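Local atomic coordinates of CBS domain protein (PDB entry 2NQW), a protein that is of unknown function but, as a CBS-domain membrane protein of its family, may bind flavin adenine dinucleotide; this piece is its transporter-associated domain. Residues Ala67-Met79 with Arg83-Glu93. Residues are numbered along the deposited sequence; the frame is centred on the assembly and turned at random.
Sequences AVYEPFRFQVTQM and RIIEIKIFPFE
Phe-90 lies between two extended side chains: Arg-73 lays its CD over one ring face, 4.0 Å from the ring centroid, while CE of Lys-88 covers the opposite face. Arg-73 has CG opposite its backbone N (chi1 -176°) and runs straight on to NE alongside the ring, its guanidinium turned 77° to it. Gln-75 brings OE1 to the ring edge, 3.6 Å from Phe-90 CZ, and a water links this oxygen to Lys-88 NZ. Further along, Glu-86 OE1 is gripped twice: Thr-77 OG1 donates at 2.7 Å to its anti lone pair, and Gln-78 NE2 comes from above the carboxylate plane at 3.0 Å, which should fix the carboxylate's rotation. At the C-terminal end Phe-72 points its edge into the face of Phe-92, CE2 standing over the ring centre, with planes at 62°. On the same, helix-covered side as this pair, Phe-74 CD1 packs against Ile-89 CG1 at 3.9 Å and Val-76 CG2 meets Ile-84 CD1; helix 49-57 covers Phe-74 and Val-76, and helix 25-32 covers Ile-89. Gln-78 O takes both Ile-85 N and Glu-86 N, one classic beta bulge; Thr-77 and Gln-78 opposite Glu-86 make a second in this central antiparallel hairpin of the domain's sheet.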
ATOM      1  N   ALA A  67      -3.962   2.678   7.425  1.00  9.27           N
ATOM      2  CA  ALA A  67      -2.672   2.577   8.087  1.00  9.46           C
ATOM      3  C   ALA A  67      -1.858   3.767   7.626  1.00  9.23           C
ATOM      4  O   ALA A  67      -2.039   4.234   6.492  1.00  9.78           O
ATOM      5  CB  ALA A  67      -1.961   1.288   7.715  1.00 10.25           C
ATOM      6  N   VAL A  68      -0.941   4.229   8.469  1.00  9.27           N
ATOM      7  CA  VAL A  68      -0.095   5.379   8.127  1.00  9.82           C
ATOM      8  C   VAL A  68       1.366   4.976   8.232  1.00  8.84           C
ATOM      9  O   VAL A  68       1.766   4.318   9.201  1.00 10.14           O
ATOM     10  CB  VAL A  68      -0.403   6.587   9.052  1.00 10.52           C
ATOM     11  CG1 VAL A  68       0.589   7.749   8.802  1.00 11.86           C
ATOM     12  CG2 VAL A  68      -1.827   7.071   8.807  1.00 13.64           C
ATOM     13  N   TYR A  69       2.169   5.381   7.244  1.00  8.34           N
ATOM     14  CA  TYR A  69       3.619   5.311   7.355  1.00  8.32           C
ATOM     15  C   TYR A  69       4.087   6.601   6.674  1.00  8.01           C
ATOM     16  O   TYR A  69       4.200   6.650   5.439  1.00  8.45           O
ATOM     17  CB  TYR A  69       4.192   4.052   6.646  1.00  9.13           C
ATOM     18  CG  TYR A  69       5.641   3.827   7.041  1.00  8.01           C
ATOM     19  CD1 TYR A  69       5.948   3.097   8.186  1.00  9.52           C
ATOM     20  CD2 TYR A  69       6.679   4.398   6.318  1.00  9.14           C
ATOM     21  CE1 TYR A  69       7.262   2.932   8.606  1.00  8.50           C
ATOM     22  CE2 TYR A  69       7.981   4.242   6.704  1.00  9.06           C
ATOM     23  CZ  TYR A  69       8.277   3.507   7.848  1.00  8.90           C
ATOM     24  OH  TYR A  69       9.597   3.384   8.239  1.00 10.07           O
ATOM     25  N   GLU A  70       4.285   7.650   7.487  1.00  8.26           N
ATOM     26  CA  GLU A  70       4.383   8.996   6.923  1.00  8.79           C
ATOM     27  C   GLU A  70       5.454   9.032   5.824  1.00  8.58           C
ATOM     28  O   GLU A  70       6.544   8.495   6.007  1.00  9.13           O
ATOM     29  CB  GLU A  70       4.704  10.026   8.003  1.00  9.94           C
ATOM     30  CG  GLU A  70       3.539  10.356   8.932  1.00 10.46           C
ATOM     31  CD  GLU A  70       2.477  11.228   8.301  1.00 11.34           C
ATOM     32  OE1 GLU A  70       2.605  11.593   7.128  1.00 13.00           O
ATOM     33  OE2 GLU A  70       1.521  11.619   9.009  1.00 15.33           O
ATOM     34  N   PRO A  71       5.185   9.728   4.702  1.00  8.20           N
ATOM     35  CA  PRO A  71       4.038  10.587   4.403  1.00  9.50           C
ATOM     36  C   PRO A  71       2.854   9.846   3.790  1.00  9.22           C
ATOM     37  O   PRO A  71       1.943  10.503   3.292  1.00 10.83           O
ATOM     38  CB  PRO A  71       4.623  11.560   3.376  1.00  9.80           C
ATOM     39  CG  PRO A  71       5.564  10.674   2.585  1.00 10.10           C
ATOM     40  CD  PRO A  71       6.236   9.818   3.662  1.00  8.91           C
ATOM     41  N   PHE A  72       2.865   8.514   3.822  1.00  8.30           N
ATOM     42  CA  PHE A  72       1.832   7.730   3.134  1.00  8.76           C
ATOM     43  C   PHE A  72       0.677   7.382   4.045  1.00  8.70           C
ATOM     44  O   PHE A  72       0.858   7.101   5.232  1.00  9.44           O
ATOM     45  CB  PHE A  72       2.471   6.424   2.607  1.00  9.19           C
ATOM     46  CG  PHE A  72       3.652   6.671   1.703  1.00  8.47           C
ATOM     47  CD1 PHE A  72       4.938   6.489   2.177  1.00  9.00           C
ATOM     48  CD2 PHE A  72       3.478   7.171   0.425  1.00  9.48           C
ATOM     49  CE1 PHE A  72       6.028   6.758   1.366  1.00 10.09           C
ATOM     50  CE2 PHE A  72       4.584   7.461  -0.399  1.00 10.33           C
ATOM     51  CZ  PHE A  72       5.855   7.261   0.070  1.00 10.81           C
ATOM     52  N   ARG A  73      -0.501   7.333   3.451  1.00  8.47           N
ATOM     53  CA  ARG A  73      -1.673   6.786   4.114  1.00  9.73           C
ATOM     54  C   ARG A  73      -2.275   5.747   3.175  1.00  9.18           C
ATOM     55  O   ARG A  73      -2.409   5.992   1.957  1.00  9.38           O
ATOM     56  CB  ARG A  73      -2.700   7.889   4.398  1.00 10.48           C
ATOM     57  CG  ARG A  73      -3.915   7.391   5.174  1.00 14.75           C
ATOM     58  CD  ARG A  73      -4.938   8.566   5.392  1.00 17.61           C
ATOM     59  NE  ARG A  73      -6.120   8.105   6.128  1.00 26.83           N
ATOM     60  CZ  ARG A  73      -6.157   7.961   7.447  1.00 30.12           C
ATOM     61  NH1 ARG A  73      -5.081   8.269   8.165  1.00 32.80           N
ATOM     62  NH2 ARG A  73      -7.268   7.506   8.042  1.00 30.40           N
ATOM     63  N   PHE A  74      -2.624   4.598   3.747  1.00  8.35           N
ATOM     64  CA  PHE A  74      -3.127   3.458   2.980  1.00  8.72           C
ATOM     65  C   PHE A  74      -4.521   3.102   3.448  1.00  8.47           C
ATOM     66  O   PHE A  74      -4.833   3.239   4.643  1.00  9.24           O
ATOM     67  CB  PHE A  74      -2.252   2.232   3.295  1.00  8.73           C
ATOM     68  CG  PHE A  74      -0.774   2.452   3.048  1.00  9.15           C
ATOM     69  CD1 PHE A  74      -0.293   2.603   1.755  1.00  9.41           C
ATOM     70  CD2 PHE A  74       0.140   2.525   4.095  1.00 11.69           C
ATOM     71  CE1 PHE A  74       1.054   2.824   1.516  1.00  9.68           C
ATOM     72  CE2 PHE A  74       1.520   2.738   3.851  1.00 10.78           C
ATOM     73  CZ  PHE A  74       1.960   2.859   2.541  1.00  9.08           C
ATOM     74  N   GLN A  75      -5.369   2.644   2.532  1.00  8.56           N
ATOM     75  CA  GLN A  75      -6.683   2.169   2.932  1.00  8.93           C
ATOM     76  C   GLN A  75      -6.983   0.880   2.149  1.00  8.29           C
ATOM     77  O   GLN A  75      -6.757   0.801   0.932  1.00  8.79           O
ATOM     78  CB  GLN A  75      -7.751   3.217   2.602  1.00  9.62           C
ATOM     79  CG  GLN A  75      -9.191   2.792   2.958  1.00 12.09           C
ATOM     80  CD  GLN A  75     -10.160   3.925   2.664  1.00 14.60           C
ATOM     81  OE1 GLN A  75      -9.795   5.101   2.774  1.00 20.31           O
ATOM     82  NE2 GLN A  75     -11.390   3.591   2.363  1.00 17.90           N
ATOM     83  N   VAL A  76      -7.492  -0.136   2.863  1.00  8.50           N
ATOM     84  CA  VAL A  76      -7.909  -1.374   2.168  1.00  8.74           C
ATOM     85  C   VAL A  76      -9.239  -1.059   1.505  1.00  9.35           C
ATOM     86  O   VAL A  76     -10.234  -0.844   2.198  1.00 10.27           O
ATOM     87  CB  VAL A  76      -8.066  -2.553   3.148  1.00  8.83           C
ATOM     88  CG1 VAL A  76      -8.654  -3.771   2.443  1.00 10.10           C
ATOM     89  CG2 VAL A  76      -6.719  -2.890   3.726  1.00 10.83           C
ATOM     90  N   THR A  77      -9.262  -1.062   0.165  1.00  9.32           N
ATOM     91  CA  THR A  77     -10.509  -0.736  -0.529  1.00  9.81           C
ATOM     92  C   THR A  77     -11.247  -1.986  -1.012  1.00 10.34           C
ATOM     93  O   THR A  77     -12.457  -1.926  -1.206  1.00 11.62           O
ATOM     94  CB  THR A  77     -10.234   0.182  -1.723  1.00 10.43           C
ATOM     95  OG1 THR A  77      -9.214  -0.423  -2.532  1.00 11.96           O
ATOM     96  CG2 THR A  77      -9.803   1.576  -1.213  1.00 11.78           C
ATOM     97  N   GLN A  78     -10.527  -3.091  -1.220  1.00  9.82           N
ATOM     98  CA  GLN A  78     -11.187  -4.348  -1.634  1.00 10.07           C
ATOM     99  C   GLN A  78     -10.470  -5.533  -1.029  1.00  9.79           C
ATOM    100  O   GLN A  78      -9.231  -5.534  -0.921  1.00 10.55           O
ATOM    101  CB  GLN A  78     -11.172  -4.518  -3.154  1.00 11.46           C
ATOM    102  CG  GLN A  78     -11.926  -3.425  -3.903  1.00 13.04           C
ATOM    103  CD  GLN A  78     -12.054  -3.782  -5.366  1.00 16.17           C
ATOM    104  OE1 GLN A  78     -12.618  -4.840  -5.715  1.00 19.06           O
ATOM    105  NE2 GLN A  78     -11.541  -2.926  -6.223  1.00 18.60           N
HETATM  106  N   MSE A  79     -11.264  -6.553  -0.667  1.00 10.55           N
HETATM  107  CA  MSE A  79     -10.745  -7.850  -0.260  1.00 10.54           C
HETATM  108  C   MSE A  79     -11.540  -8.911  -0.974  1.00 11.37           C
HETATM  109  O   MSE A  79     -12.696  -8.668  -1.329  1.00 12.07           O
HETATM  110  CB  MSE A  79     -10.919  -8.091   1.250  1.00 10.28           C
HETATM  111  CG  MSE A  79      -9.993  -7.213   2.088  1.00 10.06           C
HETATM  112 SE   MSE A  79     -10.008  -7.611   3.971  1.00 14.44          SE
HETATM  113  CE  MSE A  79      -9.235  -9.385   3.888  1.00 11.05           C
ATOM    114  N   ARG A  83      -8.105 -12.158   1.484  1.00 11.79           N
ATOM    115  CA  ARG A  83      -6.886 -11.382   1.157  0.50 12.33           C
ATOM    116  C   ARG A  83      -7.213  -9.957   0.790  1.00 11.29           C
ATOM    117  O   ARG A  83      -8.249  -9.713   0.146  1.00 11.38           O
ATOM    118  CB  ARG A  83      -6.129 -12.023  -0.042  0.50 13.66           C
ATOM    119  CG  ARG A  83      -5.920 -13.526   0.054  0.50 16.23           C
ATOM    120  CD  ARG A  83      -5.076 -13.907   1.257  0.50 19.65           C
ATOM    121  NE  ARG A  83      -4.596 -15.281   1.147  0.50 23.65           N
ATOM    122  CZ  ARG A  83      -3.465 -15.656   0.548  0.50 25.06           C
ATOM    123  NH1 ARG A  83      -2.647 -14.765   0.001  0.50 26.85           N
ATOM    124  NH2 ARG A  83      -3.142 -16.941   0.506  0.50 28.11           N
ATOM    125  N   ILE A  84      -6.304  -9.047   1.155  1.00 11.03           N
ATOM    126  CA  ILE A  84      -6.353  -7.695   0.608  1.00 10.80           C
ATOM    127  C   ILE A  84      -6.039  -7.739  -0.875  1.00 11.58           C
ATOM    128  O   ILE A  84      -4.956  -8.204  -1.258  1.00 13.66           O
ATOM    129  CB  ILE A  84      -5.283  -6.823   1.288  1.00 10.98           C
ATOM    130  CG1 ILE A  84      -5.606  -6.637   2.783  1.00 11.00           C
ATOM    131  CG2 ILE A  84      -5.232  -5.456   0.593  1.00 12.08           C
ATOM    132  CD1 ILE A  84      -4.402  -6.066   3.576  1.00 11.34           C
ATOM    133  N   ILE A  85      -6.969  -7.276  -1.710  1.00 10.80           N
ATOM    134  CA  ILE A  85      -6.740  -7.263  -3.150  1.00 12.38           C
ATOM    135  C   ILE A  85      -6.557  -5.852  -3.721  1.00 10.93           C
ATOM    136  O   ILE A  85      -5.996  -5.738  -4.807  1.00 11.46           O
ATOM    137  CB  ILE A  85      -7.763  -8.077  -3.915  1.00 12.93           C
ATOM    138  CG1 ILE A  85      -9.140  -7.440  -3.874  1.00 13.37           C
ATOM    139  CG2 ILE A  85      -7.770  -9.542  -3.422  1.00 15.23           C
ATOM    140  CD1 ILE A  85     -10.220  -8.259  -4.677  1.00 15.39           C
ATOM    141  N   GLU A  86      -6.987  -4.804  -3.007  1.00 10.49           N
ATOM    142  CA  GLU A  86      -6.702  -3.452  -3.493  1.00  9.83           C
ATOM    143  C   GLU A  86      -6.463  -2.554  -2.297  1.00  8.95           C
ATOM    144  O   GLU A  86      -7.197  -2.618  -1.302  1.00  9.58           O
ATOM    145  CB  GLU A  86      -7.864  -2.909  -4.303  1.00 10.71           C
ATOM    146  CG  GLU A  86      -7.549  -1.565  -5.009  1.00 11.79           C
ATOM    147  CD  GLU A  86      -8.762  -1.103  -5.789  1.00 13.79           C
ATOM    148  OE1 GLU A  86      -9.764  -0.725  -5.149  1.00 14.75           O
ATOM    149  OE2 GLU A  86      -8.718  -1.106  -7.043  1.00 15.42           O
ATOM    150  N   ILE A  87      -5.421  -1.731  -2.437  1.00  9.31           N
ATOM    151  CA  ILE A  87      -5.093  -0.708  -1.468  1.00  9.58           C
ATOM    152  C   ILE A  87      -5.037   0.645  -2.172  1.00  8.58           C
ATOM    153  O   ILE A  87      -4.403   0.782  -3.239  1.00  9.61           O
ATOM    154  CB  ILE A  87      -3.741  -1.017  -0.775  1.00  9.86           C
ATOM    155  CG1 ILE A  87      -3.947  -2.172   0.222  1.00 12.53           C
ATOM    156  CG2 ILE A  87      -3.159   0.204  -0.038  1.00 10.81           C
ATOM    157  CD1 ILE A  87      -2.646  -2.782   0.766  1.00 13.28           C
ATOM    158  N   LYS A  88      -5.691   1.629  -1.555  1.00  8.51           N
ATOM    159  CA  LYS A  88      -5.551   3.028  -1.950  1.00  8.66           C
ATOM    160  C   LYS A  88      -4.341   3.636  -1.266  1.00  9.13           C
ATOM    161  O   LYS A  88      -4.173   3.481  -0.044  1.00  9.02           O
ATOM    162  CB  LYS A  88      -6.797   3.797  -1.523  1.00  9.37           C
ATOM    163  CG  LYS A  88      -6.663   5.289  -1.716  1.00  9.96           C
ATOM    164  CD  LYS A  88      -8.018   5.987  -1.446  1.00 13.34           C
ATOM    165  CE  LYS A  88      -7.801   7.503  -1.445  1.00 13.94           C
ATOM    166  NZ  LYS A  88      -9.114   8.217  -1.232  1.00 15.07           N
ATOM    167  N   ILE A  89      -3.519   4.350  -2.057  1.00  8.81           N
ATOM    168  CA  ILE A  89      -2.456   5.208  -1.500  1.00  8.79           C
ATOM    169  C   ILE A  89      -2.958   6.643  -1.706  1.00  9.26           C
ATOM    170  O   ILE A  89      -3.265   7.045  -2.843  1.00  9.99           O
ATOM    171  CB  ILE A  89      -1.099   4.954  -2.202  1.00  9.47           C
ATOM    172  CG1 ILE A  89      -0.679   3.496  -2.025  1.00 10.16           C
ATOM    173  CG2 ILE A  89      -0.063   5.952  -1.671  1.00 10.53           C
ATOM    174  CD1 ILE A  89       0.638   3.125  -2.717  1.00 11.00           C
ATOM    175  N   PHE A  90      -3.097   7.380  -0.605  1.00  9.74           N
ATOM    176  CA  PHE A  90      -3.594   8.749  -0.691  1.00  9.94           C
ATOM    177  C   PHE A  90      -2.562   9.650  -1.366  1.00 10.21           C
ATOM    178  O   PHE A  90      -1.380   9.295  -1.480  1.00 10.07           O
ATOM    179  CB  PHE A  90      -3.915   9.251   0.726  1.00 10.75           C
ATOM    180  CG  PHE A  90      -5.256   8.808   1.249  1.00 11.71           C
ATOM    181  CD1 PHE A  90      -6.314   9.701   1.322  1.00 15.44           C
ATOM    182  CD2 PHE A  90      -5.447   7.487   1.642  1.00 12.71           C
ATOM    183  CE1 PHE A  90      -7.571   9.289   1.799  1.00 17.84           C
ATOM    184  CE2 PHE A  90      -6.676   7.053   2.132  1.00 14.20           C
ATOM    185  CZ  PHE A  90      -7.745   7.963   2.203  1.00 17.15           C
ATOM    186  N   PRO A  91      -2.999  10.841  -1.808  1.00 11.05           N
ATOM    187  CA  PRO A  91      -1.993  11.753  -2.374  1.00 11.46           C
ATOM    188  C   PRO A  91      -0.940  12.062  -1.314  1.00 12.01           C
ATOM    189  O   PRO A  91      -1.294  12.201  -0.126  1.00 13.66           O
ATOM    190  CB  PRO A  91      -2.801  13.020  -2.698  1.00 13.02           C
ATOM    191  CG  PRO A  91      -4.278  12.563  -2.702  1.00 12.35           C
ATOM    192  CD  PRO A  91      -4.345  11.434  -1.729  1.00 12.32           C
ATOM    193  N   PHE A  92       0.319  12.226  -1.717  1.00 11.61           N
ATOM    194  CA  PHE A  92       1.381  12.501  -0.738  1.00 11.73           C
ATOM    195  C   PHE A  92       2.285  13.612  -1.254  1.00 12.56           C
ATOM    196  O   PHE A  92       2.451  13.812  -2.477  1.00 13.19           O
ATOM    197  CB  PHE A  92       2.187  11.223  -0.404  1.00 11.47           C
ATOM    198  CG  PHE A  92       2.729  10.531  -1.599  1.00 10.77           C
ATOM    199  CD1 PHE A  92       4.020  10.844  -2.062  1.00 11.24           C
ATOM    200  CD2 PHE A  92       1.980   9.565  -2.276  1.00 10.97           C
ATOM    201  CE1 PHE A  92       4.524  10.231  -3.195  1.00 11.41           C
ATOM    202  CE2 PHE A  92       2.492   8.958  -3.417  1.00 12.01           C
ATOM    203  CZ  PHE A  92       3.758   9.281  -3.861  1.00 10.74           C
ATOM    204  N   GLU A  93       2.841  14.394  -0.348  0.50 13.83           N
ATOM    205  CA  GLU A  93       3.840  15.381  -0.753  0.50 14.97           C
ATOM    206  C   GLU A  93       5.236  14.804  -0.451  0.50 14.49           C
ATOM    207  O   GLU A  93       5.381  13.663   0.008  0.50 15.10           O
ATOM    208  CB  GLU A  93       3.616  16.735  -0.041  0.50 14.57           C
ATOM    209  CG  GLU A  93       2.446  17.609  -0.574  0.50 17.81           C
ATOM    210  CD  GLU A  93       2.359  18.991   0.144  0.50 17.56           C
ATOM    211  OE1 GLU A  93       2.799  19.992  -0.453  0.50 22.42           O
ATOM    212  OE2 GLU A  93       1.855  19.055   1.290  0.50 20.23           O
ATOM    213  OXT GLU A  93       6.259  15.452  -0.680  0.50 15.16           O
TER
HETATM  214  O   HOH W   1      -0.638  10.841   2.266  1.00 20.08           O
HETATM  215  O   HOH W   2      -0.354   8.648   0.916  1.00 14.27           O
HETATM  216  O   HOH W   3     -10.723   6.954   0.801  1.00 21.73           O